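Local coordinates for 389aa long hypothetical nucleolar protein (Pyrococcus horikoshii, PDB 5ZVE) that methylates the C5 position of cytosine 72 in several tRNAs, using S-adenosyl-L-methionine as the methyl donor, at residues L29-E34 and F73-P78; N23-K28 and F364-H369; V101-M106 and F163-L168. All coordinates share one frame; numbering follows the deposited sequence.

Interaction 1 of 3, residues L29-E34 and F73-P78; sequences LREPVE and FVREGP
Arg75 reaches across to the loop 29-34 and meets Glu31, Pro32 and Glu34 with its guanidinium group. Its chain bends at chi2 (-112°) and again at chi3, which brings NH2 up to the loop. Arg75 NH2 bonds to Pro32 O at 2.7 Å, in the carbonyl plane. Arg75 NH2 also forms a salt bridge with Glu31 OE1 at 2.9 Å, on the anti side of the carboxylate. Glu34 lies alongside: its CG sits over one face of the guanidinium. Glu34 OE2 is 3.6 Å from Arg75 NH2, well out of the guanidinium plane, so only charge acts there. The other oxygen, OE1, pairs with Arg282. The backbones join once, Arg75 N to Glu34 O at 2.9 Å. This is the close part of the contact. Val74 forms its exposed rim. Toward Pro78 the segments diverge: the CB of Glu76 points away from the loop, and Pro78 CA is 8.9 Å from Glu31 CA. With an alanine here instead of Arg75, Pro32 O would probably lose its side-chain donor, and Glu31 and Glu34 this positive charge. The result is a salt-bridge network in the ferredoxin-like region, between the lead-in to strand 35-40 and the exit of its antiparallel neighbour 70-74.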
loop_
_atom_site.group_PDB
_atom_site.type_symbol
_atom_site.label_atom_id
_atom_site.label_comp_id
_atom_site.label_asym_id
_atom_site.label_seq_id
_atom_site.Cartn_x
_atom_site.Cartn_y
_atom_site.Cartn_z
ATOM N N LEU A 29 -13.020 1.168 4.328
ATOM C CA LEU A 29 -11.979 1.938 3.650
ATOM C C LEU A 29 -11.575 3.174 4.450
ATOM O O LEU A 29 -10.440 3.648 4.346
ATOM C CB LEU A 29 -12.437 2.368 2.251
ATOM C CG LEU A 29 -12.276 1.379 1.095
ATOM C CD1 LEU A 29 -12.764 2.003 -0.212
ATOM C CD2 LEU A 29 -10.830 0.933 0.970
ATOM N N ARG A 30 -12.496 3.688 5.256
ATOM C CA ARG A 30 -12.210 4.884 6.043
ATOM C C ARG A 30 -11.275 4.583 7.209
ATOM O O ARG A 30 -10.682 5.489 7.783
ATOM C CB ARG A 30 -13.505 5.505 6.574
ATOM C CG ARG A 30 -13.352 6.951 7.043
ATOM C CD ARG A 30 -13.993 7.886 6.062
ATOM N NE ARG A 30 -13.629 9.291 6.253
ATOM C CZ ARG A 30 -14.294 10.159 7.009
ATOM N NH1 ARG A 30 -15.384 9.789 7.666
ATOM N NH2 ARG A 30 -13.868 11.411 7.088
ATOM N N GLU A 31 -11.125 3.301 7.531
ATOM C CA GLU A 31 -10.333 2.876 8.682
ATOM C C GLU A 31 -9.003 2.252 8.255
ATOM O O GLU A 31 -8.879 1.750 7.135
ATOM C CB GLU A 31 -11.120 1.866 9.525
ATOM C CG GLU A 31 -12.553 2.263 9.848
ATOM C CD GLU A 31 -13.295 1.166 10.596
ATOM O OE1 GLU A 31 -12.716 0.075 10.783
ATOM O OE2 GLU A 31 -14.458 1.391 10.993
ATOM N N PRO A 32 -7.999 2.287 9.149
ATOM C CA PRO A 32 -6.740 1.590 8.866
ATOM C C PRO A 32 -6.965 0.086 8.797
ATOM O O PRO A 32 -7.971 -0.400 9.318
ATOM C CB PRO A 32 -5.845 1.962 10.056
ATOM C CG PRO A 32 -6.509 3.150 10.698
ATOM C CD PRO A 32 -7.968 2.982 10.445
ATOM N N VAL A 33 -6.048 -0.638 8.168
ATOM C CA VAL A 33 -6.194 -2.083 8.067
ATOM C C VAL A 33 -6.235 -2.674 9.470
ATOM O O VAL A 33 -5.576 -2.171 10.387
ATOM C CB VAL A 33 -5.062 -2.729 7.237
ATOM C CG1 VAL A 33 -5.068 -2.166 5.813
ATOM C CG2 VAL A 33 -3.708 -2.526 7.898
ATOM N N GLU A 34 -7.057 -3.704 9.644
ATOM C CA GLU A 34 -7.208 -4.353 10.941
ATOM C C GLU A 34 -5.971 -5.181 11.265
ATOM O O GLU A 34 -5.569 -5.290 12.426
ATOM C CB GLU A 34 -8.463 -5.232 10.964
ATOM C CG GLU A 34 -9.782 -4.467 10.842
ATOM C CD GLU A 34 -10.112 -4.025 9.416
ATOM O OE1 GLU A 34 -9.311 -4.277 8.492
ATOM O OE2 GLU A 34 -11.187 -3.424 9.220
ATOM N N PHE A 73 0.391 -7.253 12.837
ATOM C CA PHE A 73 0.035 -6.718 14.138
ATOM C C PHE A 73 -1.440 -6.373 14.142
ATOM O O PHE A 73 -1.970 -5.865 13.151
ATOM C CB PHE A 73 0.874 -5.484 14.473
ATOM C CG PHE A 73 2.356 -5.715 14.395
ATOM C CD1 PHE A 73 3.027 -5.619 13.189
ATOM C CD2 PHE A 73 3.078 -6.038 15.536
ATOM C CE1 PHE A 73 4.391 -5.836 13.119
ATOM C CE2 PHE A 73 4.439 -6.255 15.474
ATOM C CZ PHE A 73 5.098 -6.157 14.263
ATOM N N VAL A 74 -2.113 -6.677 15.241
ATOM C CA VAL A 74 -3.533 -6.395 15.329
ATOM C C VAL A 74 -3.722 -4.917 15.658
ATOM O O VAL A 74 -3.068 -4.371 16.550
ATOM C CB VAL A 74 -4.227 -7.276 16.383
ATOM C CG1 VAL A 74 -5.698 -6.914 16.487
ATOM C CG2 VAL A 74 -4.075 -8.751 16.020
ATOM N N ARG A 75 -4.639 -4.284 14.940
ATOM C CA ARG A 75 -4.916 -2.865 15.103
ATOM C C ARG A 75 -5.728 -2.600 16.371
ATOM O O ARG A 75 -6.534 -3.429 16.783
ATOM C CB ARG A 75 -5.651 -2.351 13.863
ATOM C CG ARG A 75 -6.154 -0.931 13.953
ATOM C CD ARG A 75 -7.668 -0.931 13.993
ATOM N NE ARG A 75 -8.253 -0.698 12.684
ATOM C CZ ARG A 75 -9.527 -0.926 12.379
ATOM N NH1 ARG A 75 -10.354 -1.417 13.290
ATOM N NH2 ARG A 75 -9.971 -0.659 11.158
ATOM N N GLU A 76 -5.501 -1.446 16.989
ATOM C CA GLU A 76 -6.268 -1.035 18.159
ATOM C C GLU A 76 -7.213 0.108 17.795
ATOM O O GLU A 76 -6.837 1.028 17.071
ATOM C CB GLU A 76 -5.328 -0.608 19.289
ATOM C CG GLU A 76 -4.434 -1.738 19.794
ATOM C CD GLU A 76 -3.403 -1.270 20.807
ATOM O OE1 GLU A 76 -3.365 -0.061 21.113
ATOM O OE2 GLU A 76 -2.619 -2.115 21.288
ATOM N N GLY A 77 -8.447 0.035 18.281
ATOM C CA GLY A 77 -9.432 1.074 18.030
ATOM C C GLY A 77 -10.711 0.543 17.400
ATOM O O GLY A 77 -10.790 -0.642 17.054
ATOM N N PRO A 78 -11.711 1.418 17.211
ATOM C CA PRO A 78 -11.657 2.864 17.458
ATOM C C PRO A 78 -11.704 3.223 18.938
ATOM O O PRO A 78 -12.489 2.656 19.697
ATOM C CB PRO A 78 -12.899 3.387 16.732
ATOM C CG PRO A 78 -13.849 2.243 16.764
ATOM C CD PRO A 78 -13.007 1.005 16.643
#

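Interaction 2 of 3, residues N23-K28 and F364-H369; sequences NKIMKK and FYPHKH
Ile25 and His367 mark the closest backbone approach, with Ile25 CA 5.8 Å from His367 CA. Residues 23-28 are a stretch of helix 19-29. Residues 364-369 leave strand 361-364 and turn into the short helix 366-369, with Tyr365 at its N-cap position. That turn is held by its own bonds. Tyr365 O accepts from His369 N, and Tyr365 N gives a nearly straight bond to His369 ND1 (2.9 Å, 172°), close to the plane of the imidazole.

Among the side chains, His367 and Ile25 carry the largest shares of the contact. The CG of His367 stands between the backbone N and the carbonyl carbon (chi1 65°), and the ring is directed at helix 19-29. Ile25 CG1 comes obliquely to the ring, 3.3 Å from His367 CE1. Lys24 CB approaches His367 CD2, also obliquely, at 3.8 Å. Ile25 CD1 goes on to meet Tyr365 CD1 at 3.9 Å. Pro366 packs beside Ile25 and Lys28; its CB lies 3.8 Å from Lys28 CB. Lys28 CG rests against His367 CB.

The two segments touch through carbon and ring atoms, without hydrogen bonds between them. His367 NE2 bonds instead to Glu21, one turn before Ile25, which probably limits rotation of the ring. His367 ND1 is buried here with no partner in the model. The lysines contribute the aliphatic parts of their chains. The chemistry thus implies a mainly apolar joint between helix 19-29 of the ferredoxin-like region and the methyltransferase domain, fixed at its edge by one polar bond.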
loop_
_atom_site.group_PDB
_atom_site.type_symbol
_atom_site.label_atom_id
_atom_site.label_comp_id
_atom_site.label_asym_id
_atom_site.label_seq_id
_atom_site.Cartn_x
_atom_site.Cartn_y
_atom_site.Cartn_z
ATOM N N ASN A 23 -21.519 -0.222 0.711
ATOM C CA ASN A 23 -21.527 0.504 1.976
ATOM C C ASN A 23 -20.531 -0.085 2.970
ATOM O O ASN A 23 -19.886 0.650 3.721
ATOM C CB ASN A 23 -22.935 0.519 2.583
ATOM C CG ASN A 23 -23.836 1.572 1.947
ATOM O OD1 ASN A 23 -23.370 2.622 1.505
ATOM N ND2 ASN A 23 -25.131 1.291 1.902
ATOM N N LYS A 24 -20.406 -1.411 2.965
ATOM C CA LYS A 24 -19.451 -2.102 3.834
ATOM C C LYS A 24 -18.013 -1.804 3.435
ATOM O O LYS A 24 -17.136 -1.696 4.285
ATOM C CB LYS A 24 -19.682 -3.614 3.807
ATOM C CG LYS A 24 -20.928 -4.080 4.535
ATOM C CD LYS A 24 -21.267 -5.518 4.172
ATOM C CE LYS A 24 -22.527 -5.982 4.882
ATOM N NZ LYS A 24 -22.909 -7.365 4.487
ATOM N N ILE A 25 -17.776 -1.686 2.133
ATOM C CA ILE A 25 -16.440 -1.417 1.617
ATOM C C ILE A 25 -16.014 0.011 1.960
ATOM O O ILE A 25 -14.914 0.239 2.467
ATOM C CB ILE A 25 -16.374 -1.629 0.095
ATOM C CG1 ILE A 25 -16.333 -3.122 -0.232
ATOM C CG2 ILE A 25 -15.167 -0.913 -0.502
ATOM C CD1 ILE A 25 -16.894 -3.467 -1.599
ATOM N N MET A 26 -16.896 0.967 1.705
ATOM C CA MET A 26 -16.592 2.365 1.987
ATOM C C MET A 26 -16.406 2.607 3.481
ATOM O O MET A 26 -15.522 3.357 3.882
ATOM C CB MET A 26 -17.688 3.271 1.430
ATOM C CG MET A 26 -17.567 3.512 -0.059
ATOM S SD MET A 26 -18.801 4.658 -0.698
ATOM C CE MET A 26 -20.302 3.702 -0.511
ATOM N N LYS A 27 -17.231 1.963 4.299
ATOM C CA LYS A 27 -17.104 2.081 5.748
ATOM C C LYS A 27 -15.732 1.621 6.227
ATOM O O LYS A 27 -15.088 2.292 7.031
ATOM C CB LYS A 27 -18.193 1.280 6.461
ATOM C CG LYS A 27 -18.121 1.391 7.981
ATOM C CD LYS A 27 -19.142 0.498 8.666
ATOM C CE LYS A 27 -18.774 0.260 10.129
ATOM N NZ LYS A 27 -19.661 -0.755 10.772
ATOM N N LYS A 28 -15.294 0.465 5.740
ATOM C CA LYS A 28 -14.015 -0.095 6.159
ATOM C C LYS A 28 -12.836 0.654 5.546
ATOM O O LYS A 28 -11.784 0.775 6.175
ATOM C CB LYS A 28 -13.945 -1.582 5.809
ATOM C CG LYS A 28 -14.827 -2.444 6.696
ATOM C CD LYS A 28 -14.814 -1.930 8.132
ATOM C CE LYS A 28 -15.618 -2.827 9.058
ATOM N NZ LYS A 28 -15.631 -2.300 10.453
ATOM N N PHE A 364 -9.041 -8.541 -3.397
ATOM C CA PHE A 364 -9.071 -8.373 -1.958
ATOM C C PHE A 364 -9.992 -7.215 -1.601
ATOM O O PHE A 364 -9.998 -6.182 -2.272
ATOM C CB PHE A 364 -7.665 -8.138 -1.404
ATOM C CG PHE A 364 -6.771 -9.348 -1.477
ATOM C CD1 PHE A 364 -6.001 -9.594 -2.602
ATOM C CD2 PHE A 364 -6.700 -10.236 -0.415
ATOM C CE1 PHE A 364 -5.178 -10.708 -2.668
ATOM C CE2 PHE A 364 -5.877 -11.352 -0.471
ATOM C CZ PHE A 364 -5.115 -11.589 -1.602
ATOM N N TYR A 365 -10.797 -7.417 -0.564
ATOM C CA TYR A 365 -11.725 -6.404 -0.083
ATOM C C TYR A 365 -11.448 -6.111 1.381
ATOM O O TYR A 365 -11.120 -7.024 2.138
ATOM C CB TYR A 365 -13.168 -6.865 -0.260
ATOM C CG TYR A 365 -13.598 -7.030 -1.698
ATOM C CD1 TYR A 365 -14.005 -5.935 -2.447
ATOM C CD2 TYR A 365 -13.605 -8.281 -2.303
ATOM C CE1 TYR A 365 -14.407 -6.079 -3.764
ATOM C CE2 TYR A 365 -14.006 -8.436 -3.621
ATOM C CZ TYR A 365 -14.405 -7.330 -4.344
ATOM O OH TYR A 365 -14.808 -7.465 -5.652
ATOM N N PRO A 366 -11.584 -4.837 1.791
ATOM C CA PRO A 366 -11.299 -4.468 3.184
ATOM C C PRO A 366 -12.229 -5.132 4.203
ATOM O O PRO A 366 -11.780 -5.499 5.288
ATOM C CB PRO A 366 -11.482 -2.941 3.190
ATOM C CG PRO A 366 -12.366 -2.652 2.025
ATOM C CD PRO A 366 -12.010 -3.682 0.985
ATOM N N HIS A 367 -13.504 -5.285 3.861
ATOM C CA HIS A 367 -14.471 -5.844 4.800
ATOM C C HIS A 367 -14.409 -7.365 4.853
ATOM O O HIS A 367 -14.813 -7.970 5.839
ATOM C CB HIS A 367 -15.890 -5.378 4.448
ATOM C CG HIS A 367 -16.392 -5.885 3.132
ATOM N ND1 HIS A 367 -15.724 -5.676 1.945
ATOM C CD2 HIS A 367 -17.513 -6.576 2.815
ATOM C CE1 HIS A 367 -16.403 -6.230 0.956
ATOM N NE2 HIS A 367 -17.494 -6.780 1.455
ATOM N N LYS A 368 -13.908 -7.989 3.793
ATOM C CA LYS A 368 -13.797 -9.447 3.768
ATOM C C LYS A 368 -12.439 -9.965 4.242
ATOM O O LYS A 368 -12.370 -10.985 4.918
ATOM C CB LYS A 368 -14.083 -9.981 2.359
ATOM C CG LYS A 368 -15.506 -9.758 1.875
ATOM C CD LYS A 368 -15.731 -10.402 0.512
ATOM C CE LYS A 368 -17.197 -10.343 0.101
ATOM N NZ LYS A 368 -17.408 -10.849 -1.285
ATOM N N HIS A 369 -11.358 -9.278 3.885
ATOM C CA HIS A 369 -10.027 -9.827 4.126
ATOM C C HIS A 369 -9.157 -8.981 5.046
ATOM O O HIS A 369 -8.009 -9.343 5.312
ATOM C CB HIS A 369 -9.305 -10.037 2.796
ATOM C CG HIS A 369 -10.154 -10.692 1.757
ATOM N ND1 HIS A 369 -10.542 -10.054 0.596
ATOM C CD2 HIS A 369 -10.704 -11.929 1.702
ATOM C CE1 HIS A 369 -11.286 -10.870 -0.127
ATOM N NE2 HIS A 369 -11.400 -12.016 0.523
#

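Interaction 3 of 3, residues V101-M106 and F163-L168; sequences VYQGAM and FKLPSL
A chi1 of -169° swings the Tyr102 ring alongside that of Phe163, whose CG is anti to its own carbonyl carbon (chi1 -64°), and the two side chains point the same way. Tyr102 belongs to the turn that ends helix 95-101 of the PUA domain, a Schellman motif closed by Gly104, whose positive phi turns the chain out of the helix. The rings form a T-shaped (edge-to-face) pair, with the edge of Phe163 toward the face of Tyr102, centroids 5.4 Å apart and planes at 71°. Tyr102 OH bonds to Arg30 O, which fixes the tyrosine end. The backbones are joined by two bonds. Leu165 N donates nearly straight to Gln103 O at 2.9 Å, and Phe163 N donates to Tyr102 O at 3.1 Å. Gln103 NE2 is held by Glu99 O. Lys164 curls back at chi2, and its CD packs on Gly104 CA. The contact thus ties the end of the PUA helix to the chain leaving strand 154-161. Gln103 OE1 lies 3.7 Å from Leu165 CD1.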
loop_
_atom_site.group_PDB
_atom_site.type_symbol
_atom_site.label_atom_id
_atom_site.label_comp_id
_atom_site.label_asym_id
_atom_site.label_seq_id
_atom_site.Cartn_x
_atom_site.Cartn_y
_atom_site.Cartn_z
ATOM N N VAL A 101 -1.585 10.657 12.581
ATOM C CA VAL A 101 -2.169 10.755 13.921
ATOM C C VAL A 101 -3.361 9.808 14.080
ATOM O O VAL A 101 -3.525 9.151 15.109
ATOM C CB VAL A 101 -2.615 12.207 14.226
ATOM C CG1 VAL A 101 -3.486 12.273 15.471
ATOM C CG2 VAL A 101 -1.402 13.121 14.359
ATOM N N TYR A 102 -4.177 9.745 13.033
ATOM C CA TYR A 102 -5.310 8.833 12.913
ATOM C C TYR A 102 -4.916 7.376 13.170
ATOM O O TYR A 102 -5.751 6.551 13.535
ATOM C CB TYR A 102 -5.909 8.984 11.510
ATOM C CG TYR A 102 -7.250 8.326 11.244
ATOM C CD1 TYR A 102 -8.412 8.805 11.831
ATOM C CD2 TYR A 102 -7.362 7.279 10.339
ATOM C CE1 TYR A 102 -9.639 8.231 11.568
ATOM C CE2 TYR A 102 -8.586 6.701 10.064
ATOM C CZ TYR A 102 -9.720 7.182 10.680
ATOM O OH TYR A 102 -10.943 6.611 10.412
ATOM N N GLN A 103 -3.636 7.068 12.977
ATOM C CA GLN A 103 -3.150 5.705 13.135
ATOM C C GLN A 103 -2.167 5.571 14.296
ATOM O O GLN A 103 -1.586 4.510 14.499
ATOM C CB GLN A 103 -2.505 5.229 11.831
ATOM C CG GLN A 103 -3.380 5.497 10.625
ATOM C CD GLN A 103 -2.708 5.145 9.317
ATOM O OE1 GLN A 103 -2.310 4.005 9.101
ATOM N NE2 GLN A 103 -2.577 6.132 8.435
ATOM N N GLY A 104 -1.974 6.651 15.048
ATOM C CA GLY A 104 -1.210 6.579 16.284
ATOM C C GLY A 104 0.073 7.386 16.343
ATOM O O GLY A 104 0.758 7.379 17.362
ATOM N N ALA A 105 0.402 8.091 15.266
ATOM C CA ALA A 105 1.577 8.962 15.274
ATOM C C ALA A 105 1.377 10.138 16.216
ATOM O O ALA A 105 0.249 10.561 16.465
ATOM C CB ALA A 105 1.884 9.472 13.873
ATOM N N MET A 106 2.481 10.656 16.745
ATOM C CA MET A 106 2.471 11.942 17.425
ATOM C C MET A 106 2.249 13.050 16.409
ATOM O O MET A 106 2.453 12.844 15.219
ATOM C CB MET A 106 3.788 12.170 18.167
ATOM C CG MET A 106 4.205 11.037 19.087
ATOM S SD MET A 106 3.087 10.880 20.488
ATOM C CE MET A 106 2.064 9.506 19.967
ATOM N N PHE A 163 -7.220 5.387 16.007
ATOM C CA PHE A 163 -6.743 4.015 15.869
ATOM C C PHE A 163 -5.263 3.956 16.200
ATOM O O PHE A 163 -4.563 4.964 16.121
ATOM C CB PHE A 163 -6.966 3.473 14.454
ATOM C CG PHE A 163 -8.409 3.363 14.058
ATOM C CD1 PHE A 163 -9.149 2.237 14.392
ATOM C CD2 PHE A 163 -9.021 4.374 13.333
ATOM C CE1 PHE A 163 -10.478 2.127 14.022
ATOM C CE2 PHE A 163 -10.351 4.268 12.951
ATOM C CZ PHE A 163 -11.081 3.145 13.300
ATOM N N LYS A 164 -4.789 2.773 16.567
ATOM C CA LYS A 164 -3.380 2.587 16.871
ATOM C C LYS A 164 -2.772 1.414 16.108
ATOM O O LYS A 164 -3.194 0.271 16.264
ATOM C CB LYS A 164 -3.186 2.382 18.372
ATOM C CG LYS A 164 -1.744 2.170 18.793
ATOM C CD LYS A 164 -0.843 3.265 18.276
ATOM C CE LYS A 164 0.573 3.103 18.809
ATOM N NZ LYS A 164 1.523 4.022 18.117
ATOM N N LEU A 165 -1.783 1.726 15.275
ATOM C CA LEU A 165 -0.929 0.735 14.643
ATOM C C LEU A 165 0.478 0.952 15.177
ATOM O O LEU A 165 0.853 2.080 15.476
ATOM C CB LEU A 165 -0.949 0.862 13.117
ATOM C CG LEU A 165 -2.234 0.512 12.363
ATOM C CD1 LEU A 165 -2.044 0.710 10.869
ATOM C CD2 LEU A 165 -2.635 -0.916 12.654
ATOM N N PRO A 166 1.256 -0.128 15.323
ATOM C CA PRO A 166 2.626 0.021 15.826
ATOM C C PRO A 166 3.488 0.875 14.899
ATOM O O PRO A 166 3.326 0.803 13.683
ATOM C CB PRO A 166 3.140 -1.424 15.878
ATOM C CG PRO A 166 2.305 -2.154 14.883
ATOM C CD PRO A 166 0.945 -1.522 14.966
ATOM N N SER A 167 4.375 1.682 15.472
ATOM C CA SER A 167 5.380 2.392 14.685
ATOM C C SER A 167 6.658 1.566 14.651
ATOM O O SER A 167 7.249 1.285 15.695
ATOM C CB SER A 167 5.655 3.775 15.262
ATOM O OG SER A 167 6.198 3.659 16.562
ATOM N N LEU A 168 7.076 1.166 13.457
ATOM C CA LEU A 168 8.201 0.251 13.318
ATOM C C LEU A 168 9.430 0.910 12.706
ATOM O O LEU A 168 10.521 0.341 12.729
ATOM C CB LEU A 168 7.792 -0.950 12.469
ATOM C CG LEU A 168 6.460 -1.591 12.853
ATOM C CD1 LEU A 168 6.030 -2.566 11.777
ATOM C CD2 LEU A 168 6.566 -2.288 14.194
#

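Interaction 2 spans most of the chain, and the other two are nested inside it, with interaction 1 closing before interaction 3 opens. Interactions 1 and 2 have centres about 12 Å apart and are linked by helix 19-29, which runs straight into the loop 29-34. Interactions 1 and 3 have centres about 10 Å apart and also touch: Glu76 O probably accepts from Lys164 N. The Arg30-Tyr102 and Pro32-Phe163 touches join the PUA side to the ferredoxin-like region. Interaction 2 joins that region to the methyltransferase domain. Interactions 2 and 3 do not touch; their centres lie about 21 Å apart. This is consistent with a fixed relative placement of the three modules.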